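Local atomic coordinates of Cag pathogenicity island protein (Cag10) (Helicobacter pylori 26695, PDB entry 6IQT), a protein that is the VirB8 homologue of the Cag type IV secretion system, probably serving as a membrane-anchored assembly component whose soluble domain associates with copies of itself. Residues T35-F38 with V39-F43; G44-K47 with N48-R51; Q66-A69 with M70-F73. All coordinates share one frame; numbering follows the deposited sequence.

Overall arrangement
The three contacts follow one another along the chain through the helical layer of a VirB8 domain of NTF2-like fold, in which helices pack against a four-stranded antiparallel sheet. Contact 1 lies in helix 30-43, the helix laid on the sheet, its centre about 3 Å from the centre of the chain. Contact 2 adjoins it in sequence, with about 13 Å between centres, and leads into helix 50-59. Contact 3, at the start of helix 66-80, has its centre about 13 Å from that of contact 1 and touches both: Met-72 CE lies 3.7 Å from Leu-42 CD2, and Phe-73 CZ lies 3.4 Å from Leu-50 O. Arg-71 carries contact 3 on to the second subunit.

Contact 1: residues T35-F38 with V39-F43; sequences TSKF and VSLLF
Residues 35-43 form the C-terminal turns of helix 30-43, the central helix of the VirB8 domain, which packs on the sheet of an NTF2-like fold; Phe-38 and Leu-42 meet along one side of it. Four i to i+4 backbone bonds cross between the segments. Val-39 N donates to Thr-35 O at 2.9 Å with an N-H...O angle of 162°, and Ser-40, Leu-41 and Leu-42 repeat the pattern to Ser-36, Lys-37 and Phe-38.

The side chains of Phe-38 and Leu-42 run alongside each other and point the same way. Phe-38 has CG anti to its backbone N (chi1 173°) and leans forward along the helix, while Leu-42 CD2 turns back to meet the outer end of its ring. Leu-42 CD2 consequently lies 3.8 Å from Phe-38 CZ and equally close to CE2, in an oblique approach. Beyond this pair, Phe-38 reaches Val-156 and Leu-42 reaches Ile-159 of strand 154-163. Thr-35 and Val-39 both touch Phe-109 of strand 105-117, and the hydroxyl of Thr-35 is hydrogen-bonded back to Val-31 O.

Leu-41 crosses the aliphatic start of Lys-37, with its CD1 4.2 Å from Lys-37 CG. At the far end of the lysine, NZ donates to a water 2.9 Å away. The same water is hydrogen-bonded to Ser-40 OG at 2.7 Å, bridging two side chains three residues apart.

Apolar side chains, Phe-38, Leu-42 and Val-39 among them, therefore bind the helix to the sheet, whereas the Lys-37 ammonium and the Ser-40 hydroxyl are joined indirectly, through a water that accepts from NZ, and not by a direct bond between the two side chains.

Contact 2: residues G44-K47 with N48-R51; sequences GYSK and NSLR
Tyr-45 and Leu-50 cross obliquely over the loop that joins helix 30-43 to helix 50-59 in the helical layer of this VirB8 domain. Leu-50 CD2 comes obliquely to the CD1-CE1 side of the tyrosine ring, 3.6 Å from Tyr-45 CE1 and 4.0 Å from Tyr-45 CD1. The other methyl, CD1, is 3.9 Å from Tyr-45 OH. Leu-50 holds CG anti to its carbonyl carbon (chi1 -77°), which turns the isobutyl group back over the loop, where CD2 also comes within 3.5 Å of Ser-46 O. The phenol is fixed from outside the loop by a hydrogen bond from its hydroxyl to Val-81 O, and its ring meets that of Phe-80 with the planes at about 55°.

Lys-47 and Asn-48 lie side by side at the surface, pointing the same way, and Lys-47 CG is 3.9 Å from Asn-48 OD1. Ser-49 occupies the N-cap position of helix 50-59, yet its side chain makes no capping bond. Its OG, at chi1 49°, is instead hydrogen-bonded to a water 2.8 Å away, and that water donates to Ser-46 O at 2.7 Å.

Contact 3: residues Q66-A69 with M70-F73; sequences QTQA and MRMF
Residues 66-73 make the first two turns of helix 66-80, in the helical layer of the VirB8 domain, with four regular i to i+4 bonds such as Phe-73 N to Ala-69 O, 2.9 Å at an N-H...O angle of 164°. Gln-68 is the side chain that meets both Arg-71 and Met-72. Its CG stands anti to the backbone N, and a bend at chi2 (65°) carries the amide forward along the helix, toward Arg-71 and Met-72. On one side Gln-68 OE1 lies 3.9 Å from Arg-71 CD; the two side chains cross at about a right angle, although the amide and guanidinium planes are turned only 21° apart. On the other side Gln-68 NE2 is 3.9 Å from Met-72 CG, in an oblique crossing.

Arg-71 runs extended from CG to NE, passing Thr-67, whose CG2 is 4.3 Å from Arg-71 NE. Its NH2 reaches the second subunit, donating to Thr-119 O and Glu-121 O of that chain, so this face of the helix belongs to the dimer contact. Met-72, a selenomethionine, bends toward Leu-42 and Phe-43 of helix 30-43, and its SE is 4.2 Å from Gln-68 NE2.

Contact 1: residues T35-F38 with V39-F43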
loop_
_atom_site.group_PDB
_atom_site.type_symbol
_atom_site.label_atom_id
_atom_site.label_comp_id
_atom_site.label_asym_id
_atom_site.label_seq_id
_atom_site.Cartn_x
_atom_site.Cartn_y
_atom_site.Cartn_z
ATOM N N THR A 35 -13.562 -4.167 -8.281
ATOM C CA THR A 35 -12.430 -4.235 -7.369
ATOM C C THR A 35 -12.011 -5.681 -7.129
ATOM O O THR A 35 -10.817 -5.985 -7.093
ATOM C CB THR A 35 -12.772 -3.537 -6.047
ATOM O OG1 THR A 35 -13.093 -2.167 -6.317
ATOM C CG2 THR A 35 -11.577 -3.557 -5.101
ATOM N N SER A 36 -12.981 -6.584 -6.992
ATOM C CA SER A 36 -12.663 -7.989 -6.792
ATOM C C SER A 36 -11.955 -8.574 -8.011
ATOM O O SER A 36 -10.985 -9.335 -7.875
ATOM C CB SER A 36 -13.947 -8.757 -6.474
ATOM O OG SER A 36 -13.676 -10.133 -6.375
ATOM N N LYS A 37 -12.424 -8.224 -9.210
ATOM C CA LYS A 37 -11.766 -8.691 -10.427
ATOM C C LYS A 37 -10.346 -8.139 -10.528
ATOM O O LYS A 37 -9.407 -8.865 -10.881
ATOM C CB LYS A 37 -12.596 -8.288 -11.645
ATOM C CG LYS A 37 -12.162 -8.966 -12.975
ATOM C CD LYS A 37 -11.849 -10.444 -12.748
ATOM C CE LYS A 37 -11.829 -11.235 -14.060
ATOM N NZ LYS A 37 -11.588 -12.688 -13.830
ATOM N N PHE A 38 -10.172 -6.860 -10.195
ATOM C CA PHE A 38 -8.860 -6.225 -10.216
ATOM C C PHE A 38 -7.901 -6.895 -9.243
ATOM O O PHE A 38 -6.744 -7.172 -9.586
ATOM C CB PHE A 38 -9.021 -4.734 -9.886
ATOM C CG PHE A 38 -7.723 -3.994 -9.716
ATOM C CD1 PHE A 38 -7.017 -3.538 -10.821
ATOM C CD2 PHE A 38 -7.217 -3.734 -8.448
ATOM C CE1 PHE A 38 -5.825 -2.833 -10.672
ATOM C CE2 PHE A 38 -6.016 -3.041 -8.290
ATOM C CZ PHE A 38 -5.322 -2.586 -9.410
ATOM N N VAL A 39 -8.369 -7.169 -8.021
ATOM C CA VAL A 39 -7.529 -7.837 -7.022
ATOM C C VAL A 39 -7.107 -9.210 -7.517
ATOM O O VAL A 39 -5.941 -9.610 -7.381
ATOM C CB VAL A 39 -8.277 -7.938 -5.676
ATOM C CG1 VAL A 39 -7.657 -9.017 -4.794
ATOM C CG2 VAL A 39 -8.289 -6.566 -4.960
ATOM N N SER A 40 -8.066 -9.967 -8.059
ATOM C CA SER A 40 -7.769 -11.280 -8.622
ATOM C C SER A 40 -6.723 -11.193 -9.739
ATOM O O SER A 40 -5.777 -11.989 -9.775
ATOM C CB SER A 40 -9.065 -11.907 -9.139
ATOM O OG SER A 40 -8.806 -13.186 -9.672
ATOM N N LEU A 41 -6.861 -10.216 -10.646
ATOM C CA LEU A 41 -5.918 -10.088 -11.753
ATOM C C LEU A 41 -4.533 -9.658 -11.271
ATOM O O LEU A 41 -3.515 -10.149 -11.772
ATOM C CB LEU A 41 -6.449 -9.087 -12.783
ATOM C CG LEU A 41 -7.690 -9.491 -13.592
ATOM C CD1 LEU A 41 -8.235 -8.233 -14.245
ATOM C CD2 LEU A 41 -7.339 -10.546 -14.636
ATOM N N LEU A 42 -4.475 -8.731 -10.312
ATOM C CA LEU A 42 -3.211 -8.140 -9.891
ATOM C C LEU A 42 -2.430 -9.048 -8.941
ATOM O O LEU A 42 -1.212 -9.216 -9.099
ATOM C CB LEU A 42 -3.469 -6.786 -9.230
ATOM C CG LEU A 42 -2.226 -6.041 -8.757
ATOM C CD1 LEU A 42 -1.283 -5.707 -9.922
ATOM C CD2 LEU A 42 -2.615 -4.792 -8.010
ATOM N N PHE A 43 -3.104 -9.623 -7.939
ATOM C CA PHE A 43 -2.428 -10.406 -6.913
ATOM C C PHE A 43 -2.437 -11.904 -7.193
ATOM O O PHE A 43 -1.647 -12.639 -6.589
ATOM C CB PHE A 43 -3.063 -10.147 -5.537
ATOM C CG PHE A 43 -2.847 -8.755 -5.025
ATOM C CD1 PHE A 43 -1.638 -8.391 -4.460
ATOM C CD2 PHE A 43 -3.846 -7.803 -5.129
ATOM C CE1 PHE A 43 -1.433 -7.104 -4.000
ATOM C CE2 PHE A 43 -3.645 -6.508 -4.662
ATOM C CZ PHE A 43 -2.441 -6.161 -4.103
HETATM O O HOH W 1 -9.109 -12.916 -12.390
#

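Contact 2: residues G44-K47 with N48-R51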
loop_
_atom_site.group_PDB
_atom_site.type_symbol
_atom_site.label_atom_id
_atom_site.label_comp_id
_atom_site.label_asym_id
_atom_site.label_seq_id
_atom_site.Cartn_x
_atom_site.Cartn_y
_atom_site.Cartn_z
ATOM N N GLY A 44 -3.308 -12.373 -8.086
ATOM C CA GLY A 44 -3.363 -13.776 -8.427
ATOM C C GLY A 44 -2.394 -14.112 -9.541
ATOM O O GLY A 44 -1.775 -13.221 -10.121
ATOM N N TYR A 45 -2.281 -15.410 -9.830
ATOM C CA TYR A 45 -1.255 -15.879 -10.758
ATOM C C TYR A 45 -1.560 -17.292 -11.221
ATOM O O TYR A 45 -1.864 -18.164 -10.406
ATOM C CB TYR A 45 0.140 -15.846 -10.108
ATOM C CG TYR A 45 1.246 -16.298 -11.042
ATOM C CD1 TYR A 45 1.842 -15.403 -11.913
ATOM C CD2 TYR A 45 1.669 -17.626 -11.068
ATOM C CE1 TYR A 45 2.845 -15.805 -12.777
ATOM C CE2 TYR A 45 2.674 -18.048 -11.943
ATOM C CZ TYR A 45 3.262 -17.120 -12.785
ATOM O OH TYR A 45 4.272 -17.491 -13.650
ATOM N N SER A 46 -1.458 -17.513 -12.529
ATOM C CA SER A 46 -1.489 -18.837 -13.130
ATOM C C SER A 46 -0.495 -18.837 -14.280
ATOM O O SER A 46 -0.412 -17.859 -15.024
ATOM C CB SER A 46 -2.888 -19.199 -13.641
ATOM O OG SER A 46 -2.858 -20.422 -14.365
ATOM N N LYS A 47 0.266 -19.923 -14.423
ATOM C CA LYS A 47 1.294 -19.960 -15.459
ATOM C C LYS A 47 0.725 -20.074 -16.872
ATOM O O LYS A 47 1.457 -19.826 -17.834
ATOM C CB LYS A 47 2.271 -21.118 -15.190
ATOM C CG LYS A 47 1.666 -22.508 -15.391
ATOM C CD LYS A 47 2.589 -23.597 -14.883
ATOM C CE LYS A 47 1.973 -24.976 -15.102
ATOM N NZ LYS A 47 2.699 -26.035 -14.346
ATOM N N ASN A 48 -0.562 -20.399 -17.030
ATOM C CA ASN A 48 -1.099 -20.768 -18.338
ATOM C C ASN A 48 -1.744 -19.623 -19.118
ATOM O O ASN A 48 -1.998 -19.795 -20.319
ATOM C CB ASN A 48 -2.125 -21.894 -18.178
ATOM C CG ASN A 48 -1.499 -23.177 -17.675
ATOM O OD1 ASN A 48 -1.819 -23.650 -16.583
ATOM N ND2 ASN A 48 -0.592 -23.744 -18.465
ATOM N N SER A 49 -2.011 -18.463 -18.491
ATOM C CA SER A 49 -2.809 -17.432 -19.150
ATOM C C SER A 49 -2.210 -16.039 -18.977
ATOM O O SER A 49 -2.950 -15.048 -18.910
ATOM C CB SER A 49 -4.247 -17.443 -18.612
ATOM O OG SER A 49 -4.259 -17.459 -17.180
ATOM N N LEU A 50 -0.874 -15.934 -18.928
ATOM C CA LEU A 50 -0.229 -14.698 -18.475
ATOM C C LEU A 50 -0.509 -13.528 -19.405
ATOM O O LEU A 50 -0.754 -12.411 -18.941
ATOM C CB LEU A 50 1.281 -14.907 -18.330
ATOM C CG LEU A 50 1.715 -15.669 -17.080
ATOM C CD1 LEU A 50 3.238 -15.850 -17.059
ATOM C CD2 LEU A 50 1.236 -14.924 -15.848
ATOM N N ARG A 51 -0.469 -13.752 -20.722
ATOM C CA ARG A 51 -0.699 -12.649 -21.652
ATOM C C ARG A 51 -2.109 -12.091 -21.503
ATOM O O ARG A 51 -2.302 -10.870 -21.478
ATOM C CB ARG A 51 -0.467 -13.094 -23.102
ATOM C CG ARG A 51 -0.843 -12.024 -24.154
ATOM C CD ARG A 51 -2.166 -12.378 -24.857
ATOM N NE ARG A 51 -2.460 -11.538 -26.022
ATOM C CZ ARG A 51 -3.206 -11.928 -27.056
ATOM N NH1 ARG A 51 -3.732 -13.149 -27.081
ATOM N NH2 ARG A 51 -3.425 -11.107 -28.072
HETATM O O HOH W 2 -2.344 -16.076 -15.641
#

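Contact 3: residues Q66-A69 with M70-F73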
loop_
_atom_site.group_PDB
_atom_site.type_symbol
_atom_site.label_atom_id
_atom_site.label_comp_id
_atom_site.label_asym_id
_atom_site.label_seq_id
_atom_site.Cartn_x
_atom_site.Cartn_y
_atom_site.Cartn_z
ATOM N N GLN A 66 -0.574 2.262 -15.088
ATOM C CA GLN A 66 -0.333 0.992 -15.774
ATOM C C GLN A 66 1.082 0.472 -15.550
ATOM O O GLN A 66 1.298 -0.750 -15.462
ATOM C CB GLN A 66 -0.622 1.158 -17.268
ATOM C CG GLN A 66 -2.103 1.147 -17.554
ATOM C CD GLN A 66 -2.434 1.342 -19.004
ATOM O OE1 GLN A 66 -1.630 1.857 -19.776
ATOM N NE2 GLN A 66 -3.638 0.922 -19.393
ATOM N N THR A 67 2.046 1.373 -15.422
ATOM C CA THR A 67 3.422 0.949 -15.198
ATOM C C THR A 67 3.581 0.256 -13.856
ATOM O O THR A 67 4.232 -0.790 -13.759
ATOM C CB THR A 67 4.341 2.159 -15.299
ATOM O OG1 THR A 67 4.420 2.547 -16.679
ATOM C CG2 THR A 67 5.706 1.822 -14.792
ATOM N N GLN A 68 2.984 0.811 -12.803
ATOM C CA GLN A 68 3.093 0.172 -11.498
ATOM C C GLN A 68 2.375 -1.178 -11.470
ATOM O O GLN A 68 2.875 -2.145 -10.875
ATOM C CB GLN A 68 2.549 1.121 -10.427
ATOM C CG GLN A 68 2.530 0.541 -9.031
ATOM C CD GLN A 68 3.912 0.250 -8.496
ATOM O OE1 GLN A 68 4.921 0.729 -9.028
ATOM N NE2 GLN A 68 3.971 -0.548 -7.447
ATOM N N ALA A 69 1.204 -1.275 -12.105
ATOM C CA ALA A 69 0.547 -2.571 -12.228
ATOM C C ALA A 69 1.448 -3.579 -12.936
ATOM O O ALA A 69 1.533 -4.745 -12.530
ATOM C CB ALA A 69 -0.783 -2.419 -12.973
HETATM N N MSE A 70 2.141 -3.143 -13.977
HETATM C CA MSE A 70 3.039 -4.040 -14.706
HETATM C C MSE A 70 4.235 -4.490 -13.836
HETATM O O MSE A 70 4.664 -5.648 -13.910
HETATM C CB MSE A 70 3.538 -3.364 -15.994
HETATM C CG MSE A 70 4.298 -4.319 -16.903
HETATM SE SE MSE A 70 3.131 -5.763 -17.526
HETATM C CE MSE A 70 3.573 -5.763 -19.391
ATOM N N ARG A 71 4.755 -3.589 -12.997
ATOM C CA ARG A 71 5.843 -3.982 -12.099
ATOM C C ARG A 71 5.390 -5.060 -11.121
ATOM O O ARG A 71 6.148 -5.990 -10.807
ATOM C CB ARG A 71 6.381 -2.771 -11.341
ATOM C CG ARG A 71 7.187 -1.819 -12.198
ATOM C CD ARG A 71 7.736 -0.655 -11.363
ATOM N NE ARG A 71 8.649 0.175 -12.141
ATOM C CZ ARG A 71 9.957 -0.044 -12.242
ATOM N NH1 ARG A 71 10.514 -1.059 -11.598
ATOM N NH2 ARG A 71 10.713 0.759 -12.987
HETATM N N MSE A 72 4.154 -4.969 -10.635
HETATM C CA MSE A 72 3.665 -5.978 -9.707
HETATM C C MSE A 72 3.383 -7.298 -10.401
HETATM O O MSE A 72 3.618 -8.376 -9.844
HETATM C CB MSE A 72 2.407 -5.465 -9.002
HETATM C CG MSE A 72 2.658 -4.175 -8.262
HETATM SE SE MSE A 72 1.062 -3.523 -7.409
HETATM C CE MSE A 72 0.678 -5.104 -6.376
ATOM N N PHE A 73 2.851 -7.198 -11.617
ATOM C CA PHE A 73 2.660 -8.378 -12.453
ATOM C C PHE A 73 3.987 -9.103 -12.671
ATOM O O PHE A 73 4.083 -10.323 -12.484
ATOM C CB PHE A 73 2.025 -7.931 -13.777
ATOM C CG PHE A 73 1.843 -9.026 -14.802
ATOM C CD1 PHE A 73 0.750 -9.875 -14.749
ATOM C CD2 PHE A 73 2.731 -9.155 -15.861
ATOM C CE1 PHE A 73 0.560 -10.863 -15.705
ATOM C CE2 PHE A 73 2.548 -10.140 -16.824
ATOM C CZ PHE A 73 1.459 -10.999 -16.744
#